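Local coordinates for arabinan endo-1,5-alpha-l-arabinosidase A (Cellvibrio cellulosa, PDB 1GYH), which cleaves alpha-1,5-linked arabinofuranosyl bonds of linear arabinan, releasing almost exclusively arabinotriose, and is built as a five-bladed beta-propeller, at residues I114-V119 with W125-P130; L249-N254 with K307-Y312. All coordinates share one frame; numbering follows the deposited sequence. Where two conformers were deposited one is given.

The two contacts lie on opposite sides of the centre of the chain, with their centres 30 Å apart and their nearest atoms about 16 Å apart, so neither touches the other. Interaction 1 joins the outermost strand of one blade to the loop that leads into the next, and that loop carries N126, a probable substrate-binding residue whose side chain is about 7 Å from that of E192, the likely proton donor. Interaction 2 packs the last strand of a later blade against a short helix near the C-terminus. It is more peripheral: the side chain of I251 lies about 11 Å from that of H262, a probable calcium ligand.

Interaction 1 of 2, residues I114-V119 with W125-P130; sequences IVIESV and WNAIAP
S118 takes a hydrogen bond from the backbone of A127: A127 N to S118 OG is 3.1 Å, and at 174° the N-H points almost directly at the oxygen. The hydroxyl sits between the backbone N and the carbonyl carbon of its own residue (chi1 51°), which turns it to the incoming loop. Serine suits this place because a hydroxyl can accept and donate at once: while accepting from A127 it gives its own hydrogen to N88 O, and the short side chain keeps it close to the strand. The bond fixes the loop where A127 centres an inverse gamma turn.

Van der Waals packing lies beside this bond. The CB of A127 is 3.6 Å from S118 OG, a closeness that a methyl side chain permits. The six-membered part of the W125 indole meets the strand obliquely, with CZ3 3.7 Å from S118 CB and CH2 3.7 Å from E117 O. I116 comes toward the indole and A127 from the opposite direction, though the exact place of its terminal methyl is doubtful, the residue having been modelled in two conformers.

N126, between these two loop residues, probably binds substrate; its OD1 is bonded to S90 OG.

The strand 110-118 is the outermost of its blade and pairs with strand 90-97, where V115 and I116 both face I92 in a classic beta bulge. F144, from strand 140-144 of the following blade, meets both I116 and the W125 ring, so the contact lies between two adjacent blades.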
loop_
_atom_site.group_PDB
_atom_site.type_symbol
_atom_site.label_atom_id
_atom_site.label_comp_id
_atom_site.label_asym_id
_atom_site.label_seq_id
_atom_site.Cartn_x
_atom_site.Cartn_y
_atom_site.Cartn_z
ATOM N N ILE A 114 3.348 -15.094 -9.767
ATOM C CA ILE A 114 3.889 -13.799 -10.028
ATOM C C ILE A 114 3.051 -13.017 -11.034
ATOM O O ILE A 114 2.854 -13.456 -12.165
ATOM C CB ILE A 114 5.349 -13.917 -10.547
ATOM C CG1 ILE A 114 6.245 -14.539 -9.438
ATOM C CG2 ILE A 114 5.834 -12.575 -11.020
ATOM C CD1 ILE A 114 7.624 -14.932 -9.969
ATOM N N VAL A 115 2.597 -11.849 -10.595
ATOM C CA VAL A 115 1.878 -10.892 -11.438
ATOM C C VAL A 115 2.874 -10.093 -12.272
ATOM O O VAL A 115 2.753 -9.989 -13.478
ATOM C CB VAL A 115 1.029 -9.921 -10.589
ATOM C CG1 VAL A 115 0.262 -8.943 -11.474
ATOM C CG2 VAL A 115 0.035 -10.684 -9.643
ATOM N N ILE A 116 3.874 -9.533 -11.614
ATOM C CA ILE A 116 4.901 -8.757 -12.274
ATOM C C ILE A 116 6.197 -8.834 -11.455
ATOM O O ILE A 116 6.152 -8.868 -10.228
ATOM C CB ILE A 116 4.395 -7.301 -12.456
ATOM C CG1 ILE A 116 5.266 -6.543 -13.434
ATOM C CG2 ILE A 116 4.189 -6.599 -11.105
ATOM C CD1 ILE A 116 5.937 -5.400 -12.826
ATOM N N GLU A 117 7.318 -8.897 -12.167
ATOM C CA GLU A 117 8.665 -8.986 -11.562
ATOM C C GLU A 117 9.612 -7.937 -12.187
ATOM O O GLU A 117 9.685 -7.800 -13.394
ATOM C CB GLU A 117 9.216 -10.414 -11.756
ATOM C CG GLU A 117 10.685 -10.585 -11.285
ATOM C CD GLU A 117 11.229 -12.002 -11.410
ATOM O OE1 GLU A 117 10.444 -12.956 -11.713
ATOM O OE2 GLU A 117 12.466 -12.161 -11.186
ATOM N N SER A 118 10.363 -7.244 -11.357
ATOM C CA SER A 118 11.412 -6.365 -11.811
ATOM C C SER A 118 12.766 -7.120 -11.821
ATOM O O SER A 118 13.052 -7.946 -10.924
ATOM C CB SER A 118 11.516 -5.108 -10.917
ATOM O OG SER A 118 11.591 -5.381 -9.509
ATOM N N VAL A 119 13.562 -6.791 -12.828
ATOM C CA VAL A 119 14.870 -7.414 -13.102
ATOM C C VAL A 119 15.958 -6.329 -13.206
ATOM O O VAL A 119 15.884 -5.433 -14.029
ATOM C CB VAL A 119 14.858 -8.254 -14.378
ATOM C CG1 VAL A 119 16.288 -8.790 -14.716
ATOM C CG2 VAL A 119 13.894 -9.408 -14.294
ATOM N N TRP A 125 12.249 0.313 -12.528
ATOM C CA TRP A 125 11.236 0.374 -11.485
ATOM C C TRP A 125 11.450 -0.820 -10.574
ATOM O O TRP A 125 12.225 -1.750 -10.914
ATOM C CB TRP A 125 9.808 0.362 -12.089
ATOM C CG TRP A 125 9.616 -0.457 -13.379
ATOM C CD1 TRP A 125 9.731 0.007 -14.665
ATOM C CD2 TRP A 125 9.238 -1.833 -13.495
ATOM N NE1 TRP A 125 9.470 -1.001 -15.558
ATOM C CE2 TRP A 125 9.170 -2.144 -14.868
ATOM C CE3 TRP A 125 8.982 -2.851 -12.582
ATOM C CZ2 TRP A 125 8.850 -3.422 -15.333
ATOM C CZ3 TRP A 125 8.654 -4.120 -13.057
ATOM C CH2 TRP A 125 8.617 -4.396 -14.403
ATOM N N ASN A 126 10.705 -0.827 -9.472
ATOM C CA ASN A 126 10.791 -1.834 -8.423
ATOM C C ASN A 126 9.382 -2.418 -8.181
ATOM O O ASN A 126 8.465 -1.685 -7.815
ATOM C CB ASN A 126 11.368 -1.205 -7.141
ATOM C CG ASN A 126 11.738 -2.247 -6.086
ATOM O OD1 ASN A 126 11.703 -3.452 -6.360
ATOM N ND2 ASN A 126 12.069 -1.788 -4.877
ATOM N N ALA A 127 9.234 -3.720 -8.442
ATOM C CA ALA A 127 7.976 -4.441 -8.320
ATOM C C ALA A 127 7.622 -4.798 -6.870
ATOM O O ALA A 127 7.675 -5.968 -6.467
ATOM C CB ALA A 127 8.000 -5.665 -9.198
ATOM N N ILE A 128 7.284 -3.753 -6.102
ATOM C CA ILE A 128 6.722 -3.858 -4.761
ATOM C C ILE A 128 5.550 -2.846 -4.593
ATOM O O ILE A 128 5.452 -1.895 -5.362
ATOM C CB ILE A 128 7.774 -3.595 -3.639
ATOM C CG1 ILE A 128 8.214 -2.139 -3.581
ATOM C CG2 ILE A 128 9.022 -4.608 -3.788
ATOM C CD1 ILE A 128 9.163 -1.843 -2.383
ATOM N N ALA A 129 4.735 -3.074 -3.562
ATOM C CA ALA A 129 3.699 -2.115 -3.088
ATOM C C ALA A 129 2.521 -1.938 -4.038
ATOM O O ALA A 129 2.212 -0.830 -4.443
ATOM C CB ALA A 129 4.321 -0.741 -2.708
ATOM N N PRO A 130 1.831 -3.030 -4.358
ATOM C CA PRO A 130 0.663 -2.973 -5.235
ATOM C C PRO A 130 -0.553 -2.288 -4.584
ATOM O O PRO A 130 -0.730 -2.324 -3.346
ATOM C CB PRO A 130 0.338 -4.444 -5.472
ATOM C CG PRO A 130 0.772 -5.084 -4.264
ATOM C CD PRO A 130 2.059 -4.408 -3.898
#

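Interaction 2 of 2, residues L249-N254 with K307-Y312; sequences LLIKGN and KELDSY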
loop_
_atom_site.group_PDB
_atom_site.type_symbol
_atom_site.label_atom_id
_atom_site.label_comp_id
_atom_site.label_asym_id
_atom_site.label_seq_id
_atom_site.Cartn_x
_atom_site.Cartn_y
_atom_site.Cartn_z
ATOM N N LEU A 249 1.145 18.262 0.282
ATOM C CA LEU A 249 1.149 17.713 1.629
ATOM C C LEU A 249 -0.241 17.352 2.160
ATOM O O LEU A 249 -1.149 18.182 2.149
ATOM C CB LEU A 249 1.859 18.658 2.608
ATOM C CG LEU A 249 1.805 18.222 4.085
ATOM C CD1 LEU A 249 2.567 16.930 4.273
ATOM C CD2 LEU A 249 2.308 19.289 5.058
ATOM N N LEU A 250 -0.389 16.119 2.625
ATOM C CA LEU A 250 -1.591 15.685 3.355
ATOM C C LEU A 250 -1.385 15.626 4.869
ATOM O O LEU A 250 -2.161 16.188 5.651
ATOM C CB LEU A 250 -2.055 14.324 2.850
ATOM C CG LEU A 250 -3.275 13.729 3.577
ATOM C CD1 LEU A 250 -4.491 14.676 3.400
ATOM C CD2 LEU A 250 -3.601 12.371 3.082
ATOM N N ILE A 251 -0.336 14.920 5.298
ATOM C CA ILE A 251 -0.002 14.825 6.706
ATOM C C ILE A 251 1.471 14.420 6.810
ATOM O O ILE A 251 1.946 13.568 6.031
ATOM C CB ILE A 251 -0.893 13.805 7.448
ATOM C CG1 ILE A 251 -0.599 13.766 8.956
ATOM C CG2 ILE A 251 -0.899 12.382 6.748
ATOM C CD1 ILE A 251 -1.705 13.008 9.796
ATOM N N LYS A 252 2.125 15.058 7.772
ATOM C CA LYS A 252 3.492 14.792 8.191
ATOM C C LYS A 252 3.562 14.586 9.691
ATOM O O LYS A 252 2.607 14.812 10.439
ATOM C CB LYS A 252 4.445 15.912 7.784
ATOM C CG LYS A 252 4.220 17.295 8.432
ATOM C CD LYS A 252 5.138 18.414 7.855
ATOM C CE LYS A 252 4.823 19.768 8.547
ATOM N NZ LYS A 252 5.903 20.802 8.430
ATOM N N GLY A 253 4.716 14.118 10.143
ATOM C CA GLY A 253 4.886 13.775 11.538
ATOM C C GLY A 253 5.093 14.943 12.436
ATOM O O GLY A 253 5.214 16.069 11.974
ATOM N N ASN A 254 5.138 14.653 13.732
ATOM C CA ASN A 254 5.369 15.636 14.767
ATOM C C ASN A 254 6.298 15.054 15.876
ATOM O O ASN A 254 6.922 14.005 15.683
ATOM C CB ASN A 254 4.016 16.124 15.330
ATOM C CG ASN A 254 3.166 14.999 15.872
ATOM O OD1 ASN A 254 3.666 14.118 16.629
ATOM N ND2 ASN A 254 1.852 15.004 15.505
ATOM N N LYS A 307 -4.294 15.531 15.166
ATOM C CA LYS A 307 -4.593 15.124 16.542
ATOM C C LYS A 307 -5.080 13.701 16.661
ATOM O O LYS A 307 -4.874 13.085 17.702
ATOM C CB LYS A 307 -5.603 16.096 17.200
ATOM C CG LYS A 307 -4.989 17.475 17.441
ATOM C CD LYS A 307 -6.024 18.610 17.566
ATOM C CE LYS A 307 -6.983 18.418 18.687
ATOM N NZ LYS A 307 -7.789 19.685 18.921
ATOM N N GLU A 308 -5.707 13.171 15.599
ATOM C CA GLU A 308 -6.151 11.775 15.617
ATOM C C GLU A 308 -5.000 10.737 15.631
ATOM O O GLU A 308 -5.213 9.581 15.961
ATOM C CB GLU A 308 -7.124 11.502 14.468
ATOM C CG GLU A 308 -8.439 12.266 14.696
ATOM C CD GLU A 308 -9.494 12.041 13.617
ATOM O OE1 GLU A 308 -9.219 11.366 12.625
ATOM O OE2 GLU A 308 -10.607 12.571 13.783
ATOM N N LEU A 309 -3.781 11.162 15.288
ATOM C CA LEU A 309 -2.605 10.307 15.580
ATOM C C LEU A 309 -2.536 9.946 17.055
ATOM O O LEU A 309 -2.089 8.838 17.385
ATOM C CB LEU A 309 -1.283 10.938 15.129
ATOM C CG LEU A 309 -1.138 11.217 13.654
ATOM C CD1 LEU A 309 0.094 12.068 13.387
ATOM C CD2 LEU A 309 -1.112 9.964 12.792
ATOM N N ASP A 310 -2.970 10.847 17.947
ATOM C CA ASP A 310 -3.015 10.549 19.385
ATOM C C ASP A 310 -4.316 9.892 19.865
ATOM O O ASP A 310 -4.279 9.032 20.723
ATOM C CB ASP A 310 -2.768 11.798 20.205
ATOM C CG ASP A 310 -1.488 12.486 19.828
ATOM O OD1 ASP A 310 -0.413 11.850 20.018
ATOM O OD2 ASP A 310 -1.465 13.649 19.341
ATOM N N SER A 311 -5.462 10.305 19.330
ATOM C CA SER A 311 -6.752 9.852 19.867
ATOM C C SER A 311 -7.253 8.547 19.282
ATOM O O SER A 311 -8.139 7.910 19.892
ATOM C CB SER A 311 -7.825 10.941 19.710
ATOM O OG SER A 311 -8.011 11.314 18.359
ATOM N N TYR A 312 -6.719 8.131 18.134
ATOM C CA TYR A 312 -6.982 6.764 17.638
ATOM C C TYR A 312 -5.967 5.824 18.313
ATOM O O TYR A 312 -4.745 5.941 18.102
ATOM C CB TYR A 312 -6.934 6.589 16.141
ATOM C CG TYR A 312 -7.080 5.140 15.768
ATOM C CD1 TYR A 312 -8.343 4.577 15.582
ATOM C CD2 TYR A 312 -5.960 4.290 15.683
ATOM C CE1 TYR A 312 -8.494 3.233 15.275
ATOM C CE2 TYR A 312 -6.115 2.938 15.382
ATOM C CZ TYR A 312 -7.375 2.411 15.188
ATOM O OH TYR A 312 -7.542 1.068 14.919
HETATM O O HOH W 1 -0.634 14.176 16.833
#
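I251 and L309 meet tip to tip, each through its CD1 methyl, at 4.1 Å. In I251 the CG1 branch is anti to the backbone N (chi1 -176°), and with chi2 also extended the branch reaches straight across to the helix, where the leucine comes to meet it. Long branched aliphatic side chains fit here because both residues are buried and can bridge the gap between strand and helix through their ends alone.

The same L309 CD1 also lies 4.0 Å from N254 ND2, but here the two side chains slide past each other in opposite directions. The asparagine holds its CG on the side of CB flanked by both its backbone N and its carbonyl carbon (chi1 57°), and this rotation carries the amide toward the helix, alongside the leucine methyl. The approach is a van der Waals contact: the amide nitrogen is bonded to E306 OE2 and to a water. That water accepts from N254 ND2 at 2.9 Å and donates to D310 OD2 at 2.7 Å, linking the loop to the helix. Asparagine suits the position because its amide has both donor and acceptor sides. While ND2 gives its hydrogens, OD1 accepts from R256 N and W257 N, and the side chains of the same two residues reach D310 OD1, R256 NE by a salt bridge and W257 NE1 by a hydrogen bond.

The short helix 308-311 packs with the edge strand 248-251 of one blade against strands of the next: L309 rests on W257 and L260 of strand 257-268, while I251 touches L260 and, on strand 286-296, L292. Within its own blade, I251 shares with L250 a classic beta bulge opposite L222 of strand 221-227.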